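Local coordinates for polyphosphate kinase (Porphyromonas gingivalis, PDB 2O8R), which probably catalyses the reversible, magnesium-dependent transfer of the terminal phosphate of ATP to a growing chain of inorganic polyphosphate, at residues P145-P150 / A176-L181; F156-R161 / D237-L242. The protein carries 3 engineered substitutions. One frame throughout, in Å; residues are numbered along the deposited sequence. Where two conformers were deposited one is given.

Contact 1 of 2, residues P145-P150 / A176-L181; sequences PMLLLP and AYSYAL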
loop_
_atom_site.group_PDB
_atom_site.type_symbol
_atom_site.label_atom_id
_atom_site.label_comp_id
_atom_site.label_asym_id
_atom_site.label_seq_id
_atom_site.Cartn_x
_atom_site.Cartn_y
_atom_site.Cartn_z
ATOM N N PRO A 145 13.649 -21.419 12.818
ATOM C CA PRO A 145 13.768 -22.877 12.735
ATOM C C PRO A 145 12.900 -23.520 13.782
ATOM O O PRO A 145 13.080 -23.282 14.976
ATOM C CB PRO A 145 15.245 -23.137 13.035
ATOM C CG PRO A 145 15.917 -21.801 12.873
ATOM C CD PRO A 145 14.900 -20.792 13.275
HETATM N N MSE A 146 11.931 -24.298 13.327
HETATM C CA MSE A 146 10.976 -24.915 14.231
HETATM C C MSE A 146 11.028 -26.417 14.155
HETATM O O MSE A 146 10.578 -27.003 13.168
HETATM C CB MSE A 146 9.566 -24.458 13.908
HETATM C CG MSE A 146 9.339 -22.995 14.196
HETATM SE SE MSE A 146 7.602 -22.426 13.550
HETATM C CE MSE A 146 7.932 -22.471 11.624
ATOM N N LEU A 147 11.603 -27.028 15.191
ATOM C CA LEU A 147 11.483 -28.464 15.399
ATOM C C LEU A 147 10.028 -28.786 15.666
ATOM O O LEU A 147 9.347 -28.067 16.395
ATOM C CB LEU A 147 12.328 -28.918 16.582
ATOM C CG LEU A 147 13.714 -29.462 16.267
ATOM C CD1 LEU A 147 14.715 -29.024 17.342
ATOM C CD2 LEU A 147 13.638 -30.977 16.149
ATOM N N LEU A 148 9.559 -29.855 15.045
ATOM C CA LEU A 148 8.196 -30.301 15.185
ATOM C C LEU A 148 8.131 -31.456 16.174
ATOM O O LEU A 148 8.534 -32.572 15.853
ATOM C CB LEU A 148 7.670 -30.756 13.831
ATOM C CG LEU A 148 7.505 -29.688 12.755
ATOM C CD1 LEU A 148 7.122 -30.374 11.456
ATOM C CD2 LEU A 148 6.451 -28.641 13.178
ATOM N N LEU A 149 7.651 -31.182 17.381
ATOM C CA LEU A 149 7.350 -32.236 18.341
ATOM C C LEU A 149 5.846 -32.196 18.589
ATOM O O LEU A 149 5.382 -31.544 19.524
ATOM C CB LEU A 149 8.154 -32.057 19.633
ATOM C CG LEU A 149 9.536 -32.720 19.716
ATOM C CD1 LEU A 149 10.497 -32.248 18.625
ATOM C CD2 LEU A 149 10.167 -32.500 21.083
ATOM N N PRO A 150 5.088 -32.919 17.746
ATOM C CA PRO A 150 3.654 -32.786 17.458
ATOM C C PRO A 150 2.733 -32.656 18.666
ATOM O O PRO A 150 1.965 -31.695 18.763
ATOM C CB PRO A 150 3.328 -34.074 16.679
ATOM C CG PRO A 150 4.506 -34.982 16.889
ATOM C CD PRO A 150 5.668 -34.047 17.005
ATOM N N ALA A 176 15.220 -43.420 13.845
ATOM C CA ALA A 176 14.258 -42.408 14.271
ATOM C C ALA A 176 14.586 -41.047 13.669
ATOM O O ALA A 176 15.661 -40.489 13.899
ATOM C CB ALA A 176 14.209 -42.330 15.795
ATOM N N TYR A 177 13.660 -40.537 12.865
ATOM C CA TYR A 177 13.858 -39.270 12.190
ATOM C C TYR A 177 13.217 -38.129 12.958
ATOM O O TYR A 177 12.090 -38.249 13.441
ATOM C CB TYR A 177 13.252 -39.311 10.790
ATOM C CG TYR A 177 14.116 -39.926 9.718
ATOM C CD1 TYR A 177 13.592 -40.875 8.848
ATOM C CD2 TYR A 177 15.451 -39.549 9.559
ATOM C CE1 TYR A 177 14.363 -41.439 7.838
ATOM C CE2 TYR A 177 16.235 -40.116 8.560
ATOM C CZ TYR A 177 15.677 -41.059 7.703
ATOM O OH TYR A 177 16.431 -41.632 6.713
ATOM N N SER A 178 13.945 -37.023 13.065
ATOM C CA SER A 178 13.393 -35.768 13.543
ATOM C C SER A 178 12.785 -34.995 12.370
ATOM O O SER A 178 13.102 -35.252 11.206
ATOM C CB SER A 178 14.484 -34.937 14.204
ATOM O OG SER A 178 14.493 -35.159 15.601
ATOM N N TYR A 179 11.906 -34.048 12.670
ATOM C CA TYR A 179 11.315 -33.230 11.622
ATOM C C TYR A 179 11.248 -31.778 12.021
ATOM O O TYR A 179 11.016 -31.459 13.180
ATOM C CB TYR A 179 9.941 -33.750 11.238
ATOM C CG TYR A 179 10.037 -35.076 10.563
ATOM C CD1 TYR A 179 10.431 -35.162 9.236
ATOM C CD2 TYR A 179 9.777 -36.250 11.252
ATOM C CE1 TYR A 179 10.536 -36.371 8.604
ATOM C CE2 TYR A 179 9.885 -37.474 10.628
ATOM C CZ TYR A 179 10.270 -37.527 9.300
ATOM O OH TYR A 179 10.385 -38.738 8.651
ATOM N N ALA A 180 11.477 -30.897 11.053
ATOM C CA ALA A 180 11.461 -29.470 11.324
ATOM C C ALA A 180 10.723 -28.677 10.256
ATOM O O ALA A 180 10.593 -29.097 9.094
ATOM C CB ALA A 180 12.849 -28.952 11.502
ATOM N N LEU A 181 10.229 -27.523 10.671
ATOM C CA LEU A 181 9.498 -26.661 9.784
ATOM C C LEU A 181 10.246 -25.367 9.740
ATOM O O LEU A 181 10.554 -24.810 10.796
ATOM C CB LEU A 181 8.106 -26.410 10.354
ATOM C CG LEU A 181 7.075 -25.683 9.496
ATOM C CD1 LEU A 181 6.619 -26.556 8.348
ATOM C CD2 LEU A 181 5.897 -25.323 10.356
#
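M146 and L181 form a hydrogen-bonded antiparallel pair at the margin of the mixed beta-sheet in the middle domain of this polyphosphate kinase, where the short strand 146-147 is laid along strand 178-183. The pairing is brief, two bridged pairs, and the segments splay, their end-to-end directions 123° apart. M146 N donates to L181 O at 2.9 Å, and L181 N returns a straighter bond to M146 O, with an N-H...O angle of 173°. One step on, L147 and A180 make the non-hydrogen-bonded pair, their CA atoms 4.2 Å apart; alanine suits this close approach because its single methyl can rest near the backbone of M146. A third backbone bond, L148 N to Y179 O at 2.9 Å, follows that pair.

Side chains pack on both faces. On the face of M146 and L181, selenomethionine and leucine run alongside each other in the same direction. The selenomethionine chain bends at its last torsion (chi3 -71°), and methyl CE lies 3.7 Å from L181 CD2 and also near L181 O, a largely apolar pairing suited to a buried face. On the face of L147 and A180, A180 also touches F221. Strand 163-169 takes the far edge of 178-183, bonding to S178 and A180, while Y144 of the second subunit packs on M146, which places this edge strand at the interface between subunits. L148, whose CG stands anti to its carbonyl carbon, lies across L181, with CD2 4.0 Å from L181 CB.

Contact 2 of 2, residues F156-R161 / D237-L242; sequences FIRSGR and DADLLL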
loop_
_atom_site.group_PDB
_atom_site.type_symbol
_atom_site.label_atom_id
_atom_site.label_comp_id
_atom_site.label_asym_id
_atom_site.label_seq_id
_atom_site.Cartn_x
_atom_site.Cartn_y
_atom_site.Cartn_z
ATOM N N PHE A 156 1.558 -23.445 13.818
ATOM C CA PHE A 156 0.639 -23.075 12.751
ATOM C C PHE A 156 1.399 -23.012 11.432
ATOM O O PHE A 156 2.589 -22.706 11.408
ATOM C CB PHE A 156 0.041 -21.702 13.055
ATOM C CG PHE A 156 -1.154 -21.360 12.226
ATOM C CD1 PHE A 156 -2.411 -21.846 12.567
ATOM C CD2 PHE A 156 -1.032 -20.544 11.107
ATOM C CE1 PHE A 156 -3.524 -21.537 11.803
ATOM C CE2 PHE A 156 -2.146 -20.219 10.341
ATOM C CZ PHE A 156 -3.395 -20.715 10.693
ATOM N N ILE A 157 0.714 -23.311 10.338
ATOM C CA ILE A 157 1.268 -23.128 9.000
ATOM C C ILE A 157 0.316 -22.220 8.224
ATOM O O ILE A 157 -0.780 -22.639 7.861
ATOM C CB ILE A 157 1.446 -24.481 8.269
ATOM C CG1 ILE A 157 2.450 -25.357 9.012
ATOM C CG2 ILE A 157 1.910 -24.288 6.830
ATOM C CD1 ILE A 157 2.652 -26.726 8.389
ATOM N N ARG A 158 0.733 -20.976 7.997
ATOM C CA ARG A 158 -0.109 -19.972 7.331
ATOM C C ARG A 158 -0.356 -20.272 5.860
ATOM O O ARG A 158 0.459 -20.911 5.179
ATOM C CB ARG A 158 0.505 -18.582 7.452
ATOM C CG ARG A 158 0.815 -18.178 8.871
ATOM C CD ARG A 158 1.425 -16.817 8.908
ATOM N NE ARG A 158 0.527 -15.772 8.419
ATOM C CZ ARG A 158 0.904 -14.511 8.218
ATOM N NH1 ARG A 158 2.162 -14.151 8.456
ATOM N NH2 ARG A 158 0.037 -13.608 7.774
ATOM N N SER A 159 -1.495 -19.797 5.376
ATOM C CA SER A 159 -1.880 -20.042 4.007
ATOM C C SER A 159 -1.200 -19.036 3.092
ATOM O O SER A 159 -0.769 -17.961 3.536
ATOM C CB SER A 159 -3.404 -20.020 3.848
ATOM O OG SER A 159 -3.937 -18.771 4.233
ATOM N N GLY A 160 -1.071 -19.417 1.823
ATOM C CA GLY A 160 -0.492 -18.552 0.797
ATOM C C GLY A 160 1.009 -18.403 0.895
ATOM O O GLY A 160 1.622 -17.744 0.063
ATOM N N ARG A 161 1.597 -19.008 1.923
ATOM C CA ARG A 161 3.041 -18.981 2.113
ATOM C C ARG A 161 3.670 -20.315 1.698
ATOM O O ARG A 161 2.971 -21.307 1.467
ATOM C CB ARG A 161 3.384 -18.648 3.571
ATOM C CG ARG A 161 2.849 -17.305 4.063
ATOM C CD ARG A 161 3.626 -16.120 3.489
ATOM N NE ARG A 161 4.695 -15.642 4.372
ATOM C CZ ARG A 161 5.971 -16.007 4.274
ATOM N NH1 ARG A 161 6.347 -16.868 3.338
ATOM N NH2 ARG A 161 6.875 -15.514 5.110
ATOM N N ASP A 237 -9.719 -21.770 4.476
ATOM C CA ASP A 237 -10.880 -20.856 4.414
ATOM C C ASP A 237 -10.613 -19.487 5.061
ATOM O O ASP A 237 -11.107 -18.465 4.579
ATOM C CB ASP A 237 -12.131 -21.512 5.019
ATOM C CG ASP A 237 -12.025 -21.720 6.533
ATOM O OD1 ASP A 237 -10.932 -22.077 7.025
ATOM O OD2 ASP A 237 -13.041 -21.530 7.236
ATOM N N ALA A 238 -9.838 -19.496 6.150
ATOM C CA ALA A 238 -9.263 -18.297 6.777
ATOM C C ALA A 238 -8.108 -18.710 7.700
ATOM O O ALA A 238 -8.054 -19.848 8.149
ATOM C CB ALA A 238 -10.322 -17.526 7.551
ATOM N N ASP A 239 -7.185 -17.795 7.981
ATOM C CA ASP A 239 -6.056 -18.086 8.873
ATOM C C ASP A 239 -6.425 -17.914 10.339
ATOM O O ASP A 239 -6.331 -16.808 10.880
ATOM C CB ASP A 239 -4.857 -17.188 8.557
ATOM C CG ASP A 239 -3.922 -17.792 7.525
ATOM O OD1 ASP A 239 -4.265 -18.859 6.948
ATOM O OD2 ASP A 239 -2.842 -17.189 7.300
ATOM N N LEU A 240 -6.820 -19.014 10.979
ATOM C CA LEU A 240 -7.232 -19.000 12.384
ATOM C C LEU A 240 -6.962 -20.353 13.045
ATOM O O LEU A 240 -6.815 -21.357 12.353
ATOM C CB LEU A 240 -8.720 -18.636 12.485
ATOM C CG LEU A 240 -9.757 -19.637 11.952
ATOM C CD1 LEU A 240 -10.497 -20.298 13.106
ATOM C CD2 LEU A 240 -10.752 -18.965 11.018
ATOM N N LEU A 241 -6.895 -20.376 14.373
ATOM C CA LEU A 241 -6.868 -21.642 15.122
ATOM C C LEU A 241 -8.215 -21.878 15.806
ATOM O O LEU A 241 -8.846 -20.934 16.290
ATOM C CB LEU A 241 -5.725 -21.669 16.160
ATOM C CG LEU A 241 -5.613 -22.897 17.089
ATOM C CD1 LEU A 241 -5.406 -24.203 16.303
ATOM C CD2 LEU A 241 -4.532 -22.738 18.152
ATOM N N LEU A 242 -8.656 -23.134 15.840
ATOM C CA LEU A 242 -9.880 -23.498 16.560
ATOM C C LEU A 242 -9.698 -23.536 18.086
ATOM O O LEU A 242 -8.608 -23.823 18.594
ATOM C CB LEU A 242 -10.444 -24.824 16.033
ATOM C CG LEU A 242 -11.563 -24.810 14.975
ATOM C CD1 LEU A 242 -11.974 -23.403 14.514
ATOM C CD2 LEU A 242 -11.176 -25.702 13.789
#
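The carboxylate of D239 receives S159 and lies beside F156 where two loops of the middle domain meet, one leading into strand 163-169 and the other following strand 225-235. Neither segment has regular structure; side chains and single backbone atoms, with no ladder, join them. The tight part centres on D239 OD1. S159 OG gives it a hydrogen bond of 2.7 Å, arriving from above the carboxylate plane, 43° out of it, and S159 N adds a weak one at 3.3 Å. Serine fits here because its short hydroxyl, set between the backbone N and the carbonyl carbon, shares one acceptor with its own amide.

Next to this, buried F156 presents its ring edge to the second loop, with CE1 3.3 Å from L240 O. Its plane stands nearly upright to the carboxylate, 85° apart, and R236 touches the ring too.

The looser, partly exposed side belongs to R158 and L240. The L240 side chain is about 9 Å from that of R409, a predicted magnesium-binding residue, and packs on E137 of the second subunit, whose P141 meets R158 and F156. A long salt bridge from R158 may add some electrostatic stabilisation to D239. The arginine, bent at chi3 (63°), crosses the aspartate at about a right angle, with D239 OD2 at the guanidinium edge, 3.8 Å from R158 NE.

Contact 1 is buried and contact 2 lies at the surface, although both belong to the middle domain and both reach the second subunit. The first is strand pairing: backbone amides and carbonyls set the register, and apolar side chains pack on the faces. The second joins loops, and there a carboxylate, a hydroxyl and a guanidinium do much of the work beside one aromatic ring. Their segments alternate along the chain: in sequence, 156-161 falls between the two segments of contact 1. With centres about 19 Å apart, they still touch where L181 CD2 packs against I157 CG1 at 3.7 Å, and I232 of strand 225-235 meets both residues.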